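Local coordinates for protein Alpha/beta hydrolase (Paenibacillus sp. VTT E-133280, PDB 6TJ2) that probably hydrolyses methyl salicylate, as an extracellular relative of tobacco salicylic acid binding protein 2 in structure and function, at residues A[112-117]-A[136-141]; A[123-128]-A[214-219]; A[144-149]-A[249-254]. All blocks are in the same frame, centred on the assembly; numbering follows the deposited sequence.

In the fold
The three contacts follow an alpha/beta hydrolase from its sheet outward. Contact 1 lies in the core, between two neighbouring parallel strands, and combines backbone hydrogen bonds with apolar and aromatic packing. Contacts 2 and 3 lie farther out and are only partly buried. In 123-128/214-219, the helix joining the strands of contact 1 meets a loop and short helix through CH-pi and apolar contacts. In 144-149/249-254, two turns are tied by one side-chain-to-backbone hydrogen bond. I123 packs on both strands of contact 1, while F139 touches A144 and L252 of contact 3. Contacts 2 and 3 are joined by polar bonds, L216 N to D147 among them.

Contact 1: A[112-117]-A[136-141]; sequences ILLGHS and RIVFFD
H116 and F140 form a T-shaped (edge-to-face) pair at the C-terminal side of two parallel strands. The imidazole turns an edge to one face of the phenyl ring and sets CD2 near its rim, 3.6 Å from F140 CE1, with the planes at 60°. CG of H116 stands anti to the backbone N (chi1 180°), which swings the imidazole toward F140 and sets one of its faces against D141 O. A water in the imidazole plane, 3.1 Å from H116 NE2, also bonds to D141 OD2, while D141 OD1 accepts from L231 N of strand 226-231.

Behind this pair, L114 splits its methyls. CD2 lies against F140 CB (3.9 Å), at the edge of that ring near its plane, and CD1 rests 3.7 Å from V138 CG1. The other V138 branch, CG2, meets I112 CG2 at 3.6 Å. Helix 272-283 packs on this side through M279 and A282. On the opposite face, L113 and I137 lie against I123 of helix 119-129, the connection of a beta-alpha-beta crossover at the centre of the alpha/beta hydrolase fold. The first strand runs into a GxSxG sequence, probably the nucleophile elbow, with S117 the likely nucleophile of a triad with H264 and D234.

Backbone bonds alternate across the pair, as in V138 N to L113 O (2.8 Å) and F140 N to G115 O (2.9 Å). At the elbow the pattern changes: S117, with positive phi, sends its N to D141 O at 3.0 Å, through a bent bond (139° at the hydrogen) that arrives above the carbonyl plane.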
ATOM      1  N   ILE A 112      14.037  23.895   3.346  1.00 12.02           N
ATOM      2  CA  ILE A 112      13.411  22.657   2.805  1.00 12.28           C
ATOM      3  C   ILE A 112      12.651  23.065   1.559  1.00 11.89           C
ATOM      4  O   ILE A 112      11.702  23.870   1.670  1.00 11.92           O
ATOM      5  CB  ILE A 112      12.481  22.023   3.845  1.00 12.36           C
ATOM      6  CG1 ILE A 112      13.239  21.739   5.146  1.00 15.98           C
ATOM      7  CG2 ILE A 112      11.855  20.763   3.277  1.00 12.20           C
ATOM      8  CD1 ILE A 112      12.418  21.470   6.273  1.00 21.54           C
ATOM      9  N   LEU A 113      13.025  22.554   0.395  1.00 10.59           N
ATOM     10  CA  LEU A 113      12.340  22.897  -0.865  1.00 11.72           C
ATOM     11  C   LEU A 113      11.352  21.765  -1.106  1.00 10.46           C
ATOM     12  O   LEU A 113      11.797  20.606  -1.353  1.00 11.23           O
ATOM     13  CB  LEU A 113      13.360  23.024  -1.988  1.00 11.52           C
ATOM     14  CG  LEU A 113      12.764  23.421  -3.347  1.00 11.40           C
ATOM     15  CD1 LEU A 113      12.065  24.782  -3.246  1.00 12.61           C
ATOM     16  CD2 LEU A 113      13.896  23.433  -4.393  1.00 12.38           C
ATOM     17  N   LEU A 114      10.058  22.058  -1.045  1.00 10.66           N
ATOM     18  CA  LEU A 114       8.990  21.021  -1.103  1.00 11.26           C
ATOM     19  C   LEU A 114       8.103  21.302  -2.283  1.00 11.28           C
ATOM     20  O   LEU A 114       7.599  22.441  -2.383  1.00 11.78           O
ATOM     21  CB  LEU A 114       8.259  21.012   0.232  1.00 12.75           C
ATOM     22  CG  LEU A 114       7.203  19.914   0.434  1.00 13.36           C
ATOM     23  CD1 LEU A 114       7.054  19.638   1.933  1.00 15.26           C
ATOM     24  CD2 LEU A 114       5.884  20.259  -0.212  1.00 13.52           C
ATOM     25  N   GLY A 115       7.864  20.319  -3.128  1.00  9.61           N
ATOM     26  CA  GLY A 115       6.982  20.465  -4.301  1.00 11.53           C
ATOM     27  C   GLY A 115       5.887  19.448  -4.274  1.00 10.29           C
ATOM     28  O   GLY A 115       6.103  18.323  -3.811  1.00 10.92           O
ATOM     29  N   HIS A 116       4.699  19.834  -4.720  1.00 10.34           N
ATOM     30  CA  HIS A 116       3.515  18.974  -4.917  1.00 10.58           C
ATOM     31  C   HIS A 116       3.261  18.821  -6.394  1.00 11.72           C
ATOM     32  O   HIS A 116       3.397  19.812  -7.124  1.00 11.25           O
ATOM     33  CB  HIS A 116       2.344  19.551  -4.166  1.00 11.09           C
ATOM     34  CG  HIS A 116       1.074  18.800  -4.268  1.00 11.15           C
ATOM     35  ND1 HIS A 116       0.155  19.068  -5.203  1.00 14.24           N
ATOM     36  CD2 HIS A 116       0.573  17.789  -3.508  1.00 12.51           C
ATOM     37  CE1 HIS A 116      -0.914  18.309  -5.011  1.00 14.25           C
ATOM     38  NE2 HIS A 116      -0.680  17.547  -3.975  1.00 12.46           N
ATOM     39  N   SER A 117       2.910  17.618  -6.842  1.00 11.45           N
ATOM     40  CA  SER A 117       2.538  17.317  -8.240  1.00 13.01           C
ATOM     41  C   SER A 117       3.567  17.865  -9.240  1.00 12.14           C
ATOM     42  O   SER A 117       4.758  17.514  -9.160  1.00 13.37           O
ATOM     43  CB  SER A 117       1.087  17.649  -8.483  1.00 14.73           C
ATOM     44  OG  SER A 117       0.758  18.996  -8.224  1.00 19.60           O
ATOM     45  N   ARG A 136      17.241  20.219   2.168  1.00 12.86           N
ATOM     46  CA  ARG A 136      16.575  18.935   1.850  1.00 12.80           C
ATOM     47  C   ARG A 136      15.502  19.239   0.815  1.00 11.17           C
ATOM     48  O   ARG A 136      14.903  20.333   0.855  1.00 12.59           O
ATOM     49  CB  ARG A 136      16.007  18.303   3.128  1.00 13.40           C
ATOM     50  CG  ARG A 136      15.271  16.984   2.932  1.00 13.35           C
ATOM     51  CD  ARG A 136      14.947  16.265   4.234  1.00 14.78           C
ATOM     52  NE  ARG A 136      16.091  15.647   4.836  1.00 15.74           N
ATOM     53  CZ  ARG A 136      16.481  14.360   4.622  1.00 17.50           C
ATOM     54  NH1 ARG A 136      15.860  13.444   3.844  1.00 14.86           N
ATOM     55  NH2 ARG A 136      17.583  13.967   5.243  1.00 22.83           N
ATOM     56  N   ILE A 137      15.286  18.301  -0.080  1.00 10.97           N
ATOM     57  CA  ILE A 137      14.260  18.415  -1.144  1.00 11.45           C
ATOM     58  C   ILE A 137      13.171  17.402  -0.848  1.00 11.79           C
ATOM     59  O   ILE A 137      13.482  16.196  -0.655  1.00 12.99           O
ATOM     60  CB  ILE A 137      14.882  18.213  -2.513  1.00 12.63           C
ATOM     61  CG1 ILE A 137      16.049  19.158  -2.782  1.00 14.03           C
ATOM     62  CG2 ILE A 137      13.803  18.328  -3.557  1.00 13.97           C
ATOM     63  CD1 ILE A 137      16.859  18.743  -4.018  1.00 16.19           C
ATOM     64  N   VAL A 138      11.927  17.840  -0.749  1.00 10.68           N
ATOM     65  CA  VAL A 138      10.792  16.975  -0.384  1.00 11.05           C
ATOM     66  C   VAL A 138       9.840  16.927  -1.559  1.00 11.25           C
ATOM     67  O   VAL A 138       9.315  17.980  -1.965  1.00 11.81           O
ATOM     68  CB  VAL A 138      10.092  17.439   0.906  1.00 11.46           C
ATOM     69  CG1 VAL A 138       8.899  16.551   1.209  1.00 11.74           C
ATOM     70  CG2 VAL A 138      11.079  17.460   2.061  1.00 11.91           C
ATOM     71  N   PHE A 139       9.610  15.754  -2.065  1.00  9.67           N
ATOM     72  CA  PHE A 139       8.598  15.496  -3.099  1.00 10.39           C
ATOM     73  C   PHE A 139       7.330  15.042  -2.420  1.00 10.66           C
ATOM     74  O   PHE A 139       7.327  13.968  -1.800  1.00 11.90           O
ATOM     75  CB  PHE A 139       9.083  14.425  -4.065  1.00  9.84           C
ATOM     76  CG  PHE A 139      10.235  14.872  -4.919  1.00 10.22           C
ATOM     77  CD1 PHE A 139      10.027  15.220  -6.247  1.00 11.14           C
ATOM     78  CD2 PHE A 139      11.515  14.958  -4.438  1.00 11.20           C
ATOM     79  CE1 PHE A 139      11.075  15.664  -7.032  1.00 10.37           C
ATOM     80  CE2 PHE A 139      12.571  15.402  -5.204  1.00 11.90           C
ATOM     81  CZ  PHE A 139      12.330  15.798  -6.499  1.00 11.42           C
ATOM     82  N   PHE A 140       6.262  15.784  -2.466  1.00  9.97           N
ATOM     83  CA  PHE A 140       4.958  15.517  -1.834  1.00 10.30           C
ATOM     84  C   PHE A 140       3.955  15.155  -2.910  1.00 11.28           C
ATOM     85  O   PHE A 140       3.514  16.045  -3.626  1.00 10.69           O
ATOM     86  CB  PHE A 140       4.536  16.681  -0.946  1.00 11.04           C
ATOM     87  CG  PHE A 140       3.098  16.690  -0.509  1.00 11.71           C
ATOM     88  CD1 PHE A 140       2.417  17.886  -0.302  1.00 14.66           C
ATOM     89  CD2 PHE A 140       2.414  15.504  -0.279  1.00 13.37           C
ATOM     90  CE1 PHE A 140       1.071  17.869   0.027  1.00 15.97           C
ATOM     91  CE2 PHE A 140       1.067  15.499   0.015  1.00 15.99           C
ATOM     92  CZ  PHE A 140       0.392  16.696   0.179  1.00 16.62           C
ATOM     93  N   ASP A 141       3.707  13.855  -3.132  1.00 10.15           N
ATOM     94  CA  ASP A 141       2.757  13.414  -4.172  1.00  9.87           C
ATOM     95  C   ASP A 141       3.122  14.177  -5.449  1.00  9.88           C
ATOM     96  O   ASP A 141       2.258  14.806  -6.088  1.00 11.24           O
ATOM     97  CB  ASP A 141       1.308  13.590  -3.757  1.00 10.86           C
ATOM     98  CG  ASP A 141       0.893  12.640  -2.664  1.00 13.59           C
ATOM     99  OD1 ASP A 141       1.651  11.790  -2.313  1.00 16.30           O
ATOM    100  OD2 ASP A 141      -0.282  12.715  -2.236  1.00 15.16           O
TER
HETATM  101  O   HOH W   1      -1.413  15.316  -1.984  1.00 22.73           O

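Contact 2: A[123-128]-A[214-219]; sequences IQTVSQ and LDLKKF
Q124 and F219 show how a glutamine can pack on an aromatic ring with its aliphatic stem and still spend its amide on a polar partner. The side chain leaves helix 119-129 with CB between two neighbours, 3.9 Å from L216 CD2 and slightly farther from F219 CD1. CG comes next and sits squarely over the phenyl face, 3.7 Å from the centroid of the F219 ring and 2° off the ring normal, a clear CH-pi contact. A first torsion of -70°, with CG beside the backbone N, and an extended chain beyond it carry the amide across the ring toward L216. There CD and OE1 approach one leucine methyl, OE1 lying 3.7 Å from L216 CD1. At the tip, Q124 NE2 passes close to F219 CE2 and donates to P145 O in the loop after strand 134-139. The amide stands steeply to the ring, their planes 74° apart.

S127, one turn on, approaches the same ring at its edge, OG lying 3.3 Å from F219 CD1. S127 OG also donates to Q124 O at 2.8 Å, from above the carbonyl plane, which holds the hydroxyl against its own helix. T125 CG2 adds an apolar touch to L216 CD2, at 3.9 Å. Towards the surface, the K218 stem runs past Q128 in the opposite direction, with CD and CE close to Q128 O.

Segment 214-219 is in turn tied to the 144-149 loop, where D147 receives L216 N and forms a salt bridge with K217. The whole is outer-layer packing of the alpha/beta hydrolase fold: helix 119-129, which follows the probable nucleophile elbow, packs against the start of helix 217-221 with a flank (Q124, S127) that also touches strand 134-139.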
ATOM      1  N   ILE A 123      10.898  21.801  -8.381  1.00 10.05           N
ATOM      2  CA  ILE A 123      11.958  21.696  -7.357  1.00 10.49           C
ATOM      3  C   ILE A 123      13.213  21.068  -7.954  1.00  9.76           C
ATOM      4  O   ILE A 123      14.347  21.434  -7.547  1.00 11.25           O
ATOM      5  CB  ILE A 123      11.528  21.055  -6.037  1.00 10.73           C
ATOM      6  CG1 ILE A 123      11.293  19.550  -6.164  1.00 11.14           C
ATOM      7  CG2 ILE A 123      10.312  21.805  -5.505  1.00 10.50           C
ATOM      8  CD1 ILE A 123      10.637  18.931  -4.946  1.00 11.17           C
ATOM      9  N   GLN A 124      13.074  20.127  -8.921  1.00 10.47           N
ATOM     10  CA  GLN A 124      14.281  19.581  -9.586  1.00 10.91           C
ATOM     11  C   GLN A 124      15.045  20.695 -10.292  1.00 10.45           C
ATOM     12  O   GLN A 124      16.278  20.804 -10.118  1.00 12.37           O
ATOM     13  CB  GLN A 124      13.890  18.481 -10.559  1.00 11.25           C
ATOM     14  CG  GLN A 124      13.394  17.190  -9.908  1.00 11.85           C
ATOM     15  CD  GLN A 124      12.870  16.260 -10.972  1.00 13.60           C
ATOM     16  OE1 GLN A 124      12.018  16.666 -11.794  1.00 14.00           O
ATOM     17  NE2 GLN A 124      13.384  15.027 -11.022  1.00 13.73           N
ATOM     18  N   THR A 125      14.385  21.460 -11.135  1.00 10.61           N
ATOM     19  CA  THR A 125      15.076  22.442 -11.967  1.00 11.45           C
ATOM     20  C   THR A 125      15.552  23.617 -11.129  1.00 10.58           C
ATOM     21  O   THR A 125      16.678  24.129 -11.376  1.00 12.43           O
ATOM     22  CB  THR A 125      14.213  22.866 -13.137  1.00 10.66           C
ATOM     23  OG1 THR A 125      12.982  23.393 -12.655  1.00 11.76           O
ATOM     24  CG2 THR A 125      13.979  21.751 -14.126  1.00 11.05           C
ATOM     25  N   VAL A 126      14.843  23.962 -10.071  1.00 10.79           N
ATOM     26  CA  VAL A 126      15.305  25.008  -9.147  1.00 11.74           C
ATOM     27  C   VAL A 126      16.565  24.572  -8.404  1.00 11.96           C
ATOM     28  O   VAL A 126      17.542  25.342  -8.305  1.00 12.93           O
ATOM     29  CB  VAL A 126      14.193  25.440  -8.191  1.00 11.31           C
ATOM     30  CG1 VAL A 126      14.690  26.301  -7.033  1.00 11.97           C
ATOM     31  CG2 VAL A 126      13.089  26.172  -8.966  1.00 12.28           C
ATOM     32  N   SER A 127      16.579  23.332  -7.913  1.00 12.55           N
ATOM     33  CA  SER A 127      17.720  22.827  -7.139  1.00 13.02           C
ATOM     34  C   SER A 127      18.970  22.820  -7.988  1.00 13.90           C
ATOM     35  O   SER A 127      20.054  22.964  -7.384  1.00 17.60           O
ATOM     36  CB  SER A 127      17.416  21.505  -6.537  1.00 15.11           C
ATOM     37  OG  SER A 127      17.426  20.526  -7.537  1.00 18.63           O
ATOM     38  N   GLN A 128      18.865  22.717  -9.321  1.00 14.03           N
ATOM     39  CA  GLN A 128      20.065  22.753 -10.223  1.00 16.58           C
ATOM     40  C   GLN A 128      20.770  24.089 -10.164  1.00 17.98           C
ATOM     41  O   GLN A 128      21.993  24.155 -10.482  1.00 20.83           O
ATOM     42  CB  GLN A 128      19.633  22.460 -11.665  1.00 17.41           C
ATOM     43  CG  GLN A 128      19.162  21.045 -11.756  1.00 16.81           C
ATOM     44  CD  GLN A 128      18.895  20.561 -13.151  1.00 14.07           C
ATOM     45  OE1 GLN A 128      18.378  21.284 -14.021  1.00 18.98           O
ATOM     46  NE2 GLN A 128      19.056  19.304 -13.303  1.00 15.27           N
ATOM     47  N   LEU A 214      12.882  17.635 -19.875  1.00 15.64           N
ATOM     48  CA  LEU A 214      13.745  18.355 -18.939  1.00 14.81           C
ATOM     49  C   LEU A 214      15.154  17.802 -18.907  1.00 15.64           C
ATOM     50  O   LEU A 214      15.334  16.597 -18.819  1.00 15.66           O
ATOM     51  CB  LEU A 214      13.069  18.303 -17.568  1.00 15.91           C
ATOM     52  CG  LEU A 214      11.647  18.840 -17.530  1.00 16.18           C
ATOM     53  CD1 LEU A 214      11.063  18.637 -16.163  1.00 18.72           C
ATOM     54  CD2 LEU A 214      11.614  20.325 -17.877  1.00 18.96           C
ATOM     55  N   ASP A 215      16.118  18.704 -18.913  1.00 16.59           N
ATOM     56  CA  ASP A 215      17.532  18.360 -18.682  1.00 17.72           C
ATOM     57  C   ASP A 215      17.773  18.353 -17.172  1.00 16.52           C
ATOM     58  O   ASP A 215      17.782  19.428 -16.526  1.00 17.54           O
ATOM     59  CB  ASP A 215      18.458  19.350 -19.379  1.00 21.03           C
ATOM     60  CG  ASP A 215      19.922  18.984 -19.254  1.00 27.13           C
ATOM     61  OD1 ASP A 215      20.320  18.210 -18.298  1.00 22.40           O
ATOM     62  OD2 ASP A 215      20.687  19.473 -20.157  1.00 34.27           O
ATOM     63  N   LEU A 216      17.930  17.151 -16.618  1.00 15.50           N
ATOM     64  CA  LEU A 216      17.999  16.938 -15.157  1.00 15.07           C
ATOM     65  C   LEU A 216      19.264  16.196 -14.733  1.00 16.86           C
ATOM     66  O   LEU A 216      19.335  15.713 -13.631  1.00 16.23           O
ATOM     67  CB  LEU A 216      16.741  16.194 -14.709  1.00 14.82           C
ATOM     68  CG  LEU A 216      15.421  16.866 -14.970  1.00 14.81           C
ATOM     69  CD1 LEU A 216      14.286  15.931 -14.646  1.00 16.26           C
ATOM     70  CD2 LEU A 216      15.322  18.135 -14.130  1.00 17.47           C
ATOM     71  N   LYS A 217      20.301  16.245 -15.579  1.00 17.89           N
ATOM     72  CA  LYS A 217      21.591  15.632 -15.230  1.00 19.63           C
ATOM     73  C   LYS A 217      22.139  16.235 -13.939  1.00 17.13           C
ATOM     74  O   LYS A 217      22.650  15.481 -13.070  1.00 17.88           O
ATOM     75  CB  LYS A 217      22.588  15.852 -16.361  1.00 20.97           C
ATOM     76  CG  LYS A 217      22.201  15.140 -17.648  1.00 26.62           C
ATOM     77  CD  LYS A 217      23.334  15.218 -18.659  1.00 26.05           C
ATOM     78  CE  LYS A 217      23.125  14.219 -19.772  1.00 30.66           C
ATOM     79  NZ  LYS A 217      21.911  14.540 -20.555  1.00 30.59           N
ATOM     80  N   LYS A 218      22.062  17.572 -13.802  1.00 18.18           N
ATOM     81  CA  LYS A 218      22.611  18.220 -12.605  1.00 18.26           C
ATOM     82  C   LYS A 218      21.828  17.717 -11.384  1.00 17.08           C
ATOM     83  O   LYS A 218      22.436  17.376 -10.380  1.00 17.95           O
ATOM     84  CB  LYS A 218      22.681  19.739 -12.744  1.00 22.13           C
ATOM     85  CG  LYS A 218      23.159  20.409 -11.476  1.00 28.72           C
ATOM     86  CD  LYS A 218      23.743  21.798 -11.674  1.00 32.94           C
ATOM     87  CE  LYS A 218      24.467  22.321 -10.448  1.00 38.73           C
ATOM     88  NZ  LYS A 218      25.612  21.452 -10.097  1.00 44.22           N
ATOM     89  N   PHE A 219      20.489  17.731 -11.448  1.00 14.90           N
ATOM     90  CA  PHE A 219      19.668  17.281 -10.308  1.00 15.66           C
ATOM     91  C   PHE A 219      20.088  15.893  -9.832  1.00 15.49           C
ATOM     92  O   PHE A 219      20.241  15.670  -8.621  1.00 16.80           O
ATOM     93  CB  PHE A 219      18.191  17.276 -10.667  1.00 14.86           C
ATOM     94  CG  PHE A 219      17.343  16.652  -9.592  1.00 13.83           C
ATOM     95  CD1 PHE A 219      17.060  17.357  -8.439  1.00 13.06           C
ATOM     96  CD2 PHE A 219      16.930  15.337  -9.659  1.00 13.44           C
ATOM     97  CE1 PHE A 219      16.380  16.752  -7.407  1.00 13.96           C
ATOM     98  CE2 PHE A 219      16.232  14.738  -8.617  1.00 14.71           C
ATOM     99  CZ  PHE A 219      15.938  15.454  -7.500  1.00 15.10           C
TER

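Contact 3: A[144-149]-A[249-254]; sequences APLDGQ and SSHLGV
Two turns meet where the loop after strand 134-139 of the alpha/beta hydrolase fold passes the end of helix 244-250, and H251 joins them to A144 and L146. One is a type II turn from L146 to Q149; the other is a type I turn from S250 to G253, where the positive phi of G253 takes the chain out of the helical conformation.

The imidazole is held in two directions. With CG beside the backbone N and anti to the carbonyl carbon (chi1 -65°), the ring of H251 presents ND1 to A144 O. In its own plane, ND1 donates to A144 O over 2.7 Å, a nearly straight bond of 160° at the hydrogen, although the donor is tilted from the carbonyl plane. Over one ring face lies L146, whose CG is 4.1 Å from the centroid of the H251 ring in a CH-pi contact; its CD2 reaches back to H251 CB at 3.8 Å. The two side chains cross at about a right angle, so the leucine lies across the face while the carbonyl takes the edge. Y220 of helix 217-221 also packs against both residues.

Deeper in, A144 CB meets L252 CD2 at 3.9 Å, and both residues touch F139 of the central sheet. The loop is braced from within as well: Q149 OE1, which also accepts from Q154 NE2, receives L146 N at 2.9 Å, with that donor standing above the plane of the glutamine amide.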
ATOM      1  N   ALA A 144       8.748  13.159 -10.409  1.00 12.47           N
ATOM      2  CA  ALA A 144      10.216  13.258 -10.438  1.00 11.87           C
ATOM      3  C   ALA A 144      10.686  12.701 -11.764  1.00 12.73           C
ATOM      4  O   ALA A 144      11.218  11.587 -11.793  1.00 13.00           O
ATOM      5  CB  ALA A 144      10.765  12.525  -9.233  1.00 13.69           C
ATOM      6  N   PRO A 145      10.453  13.398 -12.880  1.00 12.51           N
ATOM      7  CA  PRO A 145      10.912  12.868 -14.158  1.00 12.14           C
ATOM      8  C   PRO A 145      12.409  12.562 -14.082  1.00 13.38           C
ATOM      9  O   PRO A 145      13.191  13.225 -13.404  1.00 13.45           O
ATOM     10  CB  PRO A 145      10.645  13.983 -15.169  1.00 14.17           C
ATOM     11  CG  PRO A 145       9.543  14.776 -14.488  1.00 17.48           C
ATOM     12  CD  PRO A 145       9.798  14.718 -12.996  1.00 12.55           C
ATOM     13  N   LEU A 146      12.796  11.548 -14.867  1.00 13.20           N
ATOM     14  CA  LEU A 146      14.235  11.326 -15.132  1.00 13.11           C
ATOM     15  C   LEU A 146      14.713  12.318 -16.192  1.00 13.04           C
ATOM     16  O   LEU A 146      13.882  12.883 -16.935  1.00 15.44           O
ATOM     17  CB  LEU A 146      14.422   9.880 -15.631  1.00 15.03           C
ATOM     18  CG  LEU A 146      13.979   8.783 -14.656  1.00 17.42           C
ATOM     19  CD1 LEU A 146      14.189   7.375 -15.252  1.00 19.26           C
ATOM     20  CD2 LEU A 146      14.712   8.890 -13.348  1.00 17.32           C
ATOM     21  N   ASP A 147      16.035  12.394 -16.345  1.00 15.65           N
ATOM     22  CA  ASP A 147      16.653  13.207 -17.413  1.00 16.10           C
ATOM     23  C   ASP A 147      16.056  12.864 -18.772  1.00 16.87           C
ATOM     24  O   ASP A 147      15.900  11.662 -19.091  1.00 16.67           O
ATOM     25  CB  ASP A 147      18.162  13.027 -17.372  1.00 17.53           C
ATOM     26  CG  ASP A 147      18.807  13.875 -18.451  1.00 19.26           C
ATOM     27  OD1 ASP A 147      18.522  15.071 -18.552  1.00 18.18           O
ATOM     28  OD2 ASP A 147      19.592  13.288 -19.244  1.00 23.37           O
ATOM     29  N   GLY A 148      15.729  13.893 -19.546  1.00 15.08           N
ATOM     30  CA  GLY A 148      15.156  13.742 -20.898  1.00 15.50           C
ATOM     31  C   GLY A 148      13.681  13.449 -20.951  1.00 14.95           C
ATOM     32  O   GLY A 148      13.110  13.225 -22.027  1.00 17.63           O
ATOM     33  N   GLN A 149      12.987  13.370 -19.818  1.00 14.43           N
ATOM     34  CA  GLN A 149      11.549  13.110 -19.760  1.00 13.45           C
ATOM     35  C   GLN A 149      10.784  14.385 -19.396  1.00 13.46           C
ATOM     36  O   GLN A 149      11.339  15.332 -18.835  1.00 14.21           O
ATOM     37  CB  GLN A 149      11.221  12.075 -18.675  1.00 13.26           C
ATOM     38  CG  GLN A 149      11.913  10.727 -18.859  1.00 13.81           C
ATOM     39  CD  GLN A 149      11.548   9.751 -17.779  1.00 14.51           C
ATOM     40  OE1 GLN A 149      11.006  10.101 -16.707  1.00 13.59           O
ATOM     41  NE2 GLN A 149      11.857   8.464 -18.004  1.00 16.43           N
ATOM     42  N   SER A 249       8.504   7.848  -6.749  1.00 11.41           N
ATOM     43  CA  SER A 249       9.459   7.986  -5.640  1.00 12.24           C
ATOM     44  C   SER A 249      10.724   7.225  -5.963  1.00 13.20           C
ATOM     45  O   SER A 249      11.810   7.692  -5.618  1.00 13.23           O
ATOM     46  CB  SER A 249       8.854   7.576  -4.323  1.00 12.64           C
ATOM     47  OG  SER A 249       8.541   6.191  -4.355  1.00 12.13           O
ATOM     48  N   SER A 250      10.643   6.071  -6.620  1.00 12.96           N
ATOM     49  CA  SER A 250      11.861   5.270  -6.907  1.00 13.59           C
ATOM     50  C   SER A 250      12.812   6.044  -7.794  1.00 15.27           C
ATOM     51  O   SER A 250      14.043   5.705  -7.801  1.00 16.07           O
ATOM     52  CB  SER A 250      11.505   3.951  -7.528  1.00 16.10           C
ATOM     53  OG  SER A 250      11.043   4.122  -8.852  1.00 18.23           O
ATOM     54  N   HIS A 251      12.387   7.026  -8.573  1.00 13.92           N
ATOM     55  CA  HIS A 251      13.300   7.804  -9.430  1.00 15.18           C
ATOM     56  C   HIS A 251      14.304   8.560  -8.588  1.00 15.12           C
ATOM     57  O   HIS A 251      15.386   8.911  -9.135  1.00 16.96           O
ATOM     58  CB  HIS A 251      12.527   8.803 -10.291  1.00 13.99           C
ATOM     59  CG  HIS A 251      11.615   8.201 -11.286  1.00 15.11           C
ATOM     60  ND1 HIS A 251      10.844   8.967 -12.095  1.00 15.87           N
ATOM     61  CD2 HIS A 251      11.385   6.903 -11.639  1.00 15.74           C
ATOM     62  CE1 HIS A 251      10.165   8.162 -12.925  1.00 16.61           C
ATOM     63  NE2 HIS A 251      10.475   6.870 -12.638  1.00 16.18           N
ATOM     64  N   LEU A 252      14.065   8.802  -7.299  1.00 15.18           N
ATOM     65  CA  LEU A 252      14.972   9.582  -6.417  1.00 16.12           C
ATOM     66  C   LEU A 252      16.205   8.793  -6.015  1.00 19.42           C
ATOM     67  O   LEU A 252      17.178   9.467  -5.576  1.00 22.26           O
ATOM     68  CB  LEU A 252      14.199  10.042  -5.181  1.00 14.32           C
ATOM     69  CG  LEU A 252      13.015  10.978  -5.481  1.00 15.06           C
ATOM     70  CD1 LEU A 252      12.451  11.430  -4.158  1.00 14.88           C
ATOM     71  CD2 LEU A 252      13.443  12.151  -6.384  1.00 17.36           C
ATOM     72  N   GLY A 253      16.171   7.477  -6.121  1.00 18.59           N
ATOM     73  CA  GLY A 253      17.274   6.647  -5.617  1.00 20.61           C
ATOM     74  C   GLY A 253      17.076   6.449  -4.119  1.00 20.49           C
ATOM     75  O   GLY A 253      16.064   5.869  -3.708  1.00 25.76           O
ATOM     76  N   VAL A 254      18.010   6.908  -3.311  1.00 18.61           N
ATOM     77  CA  VAL A 254      17.926   6.823  -1.842  1.00 18.13           C
ATOM     78  C   VAL A 254      17.139   8.048  -1.373  1.00 16.28           C
ATOM     79  O   VAL A 254      17.491   9.170  -1.754  1.00 17.16           O
ATOM     80  CB  VAL A 254      19.304   6.708  -1.188  1.00 20.30           C
ATOM     81  CG1 VAL A 254      19.214   6.798   0.335  1.00 22.73           C
ATOM     82  CG2 VAL A 254      19.996   5.413  -1.601  1.00 26.09           C
TER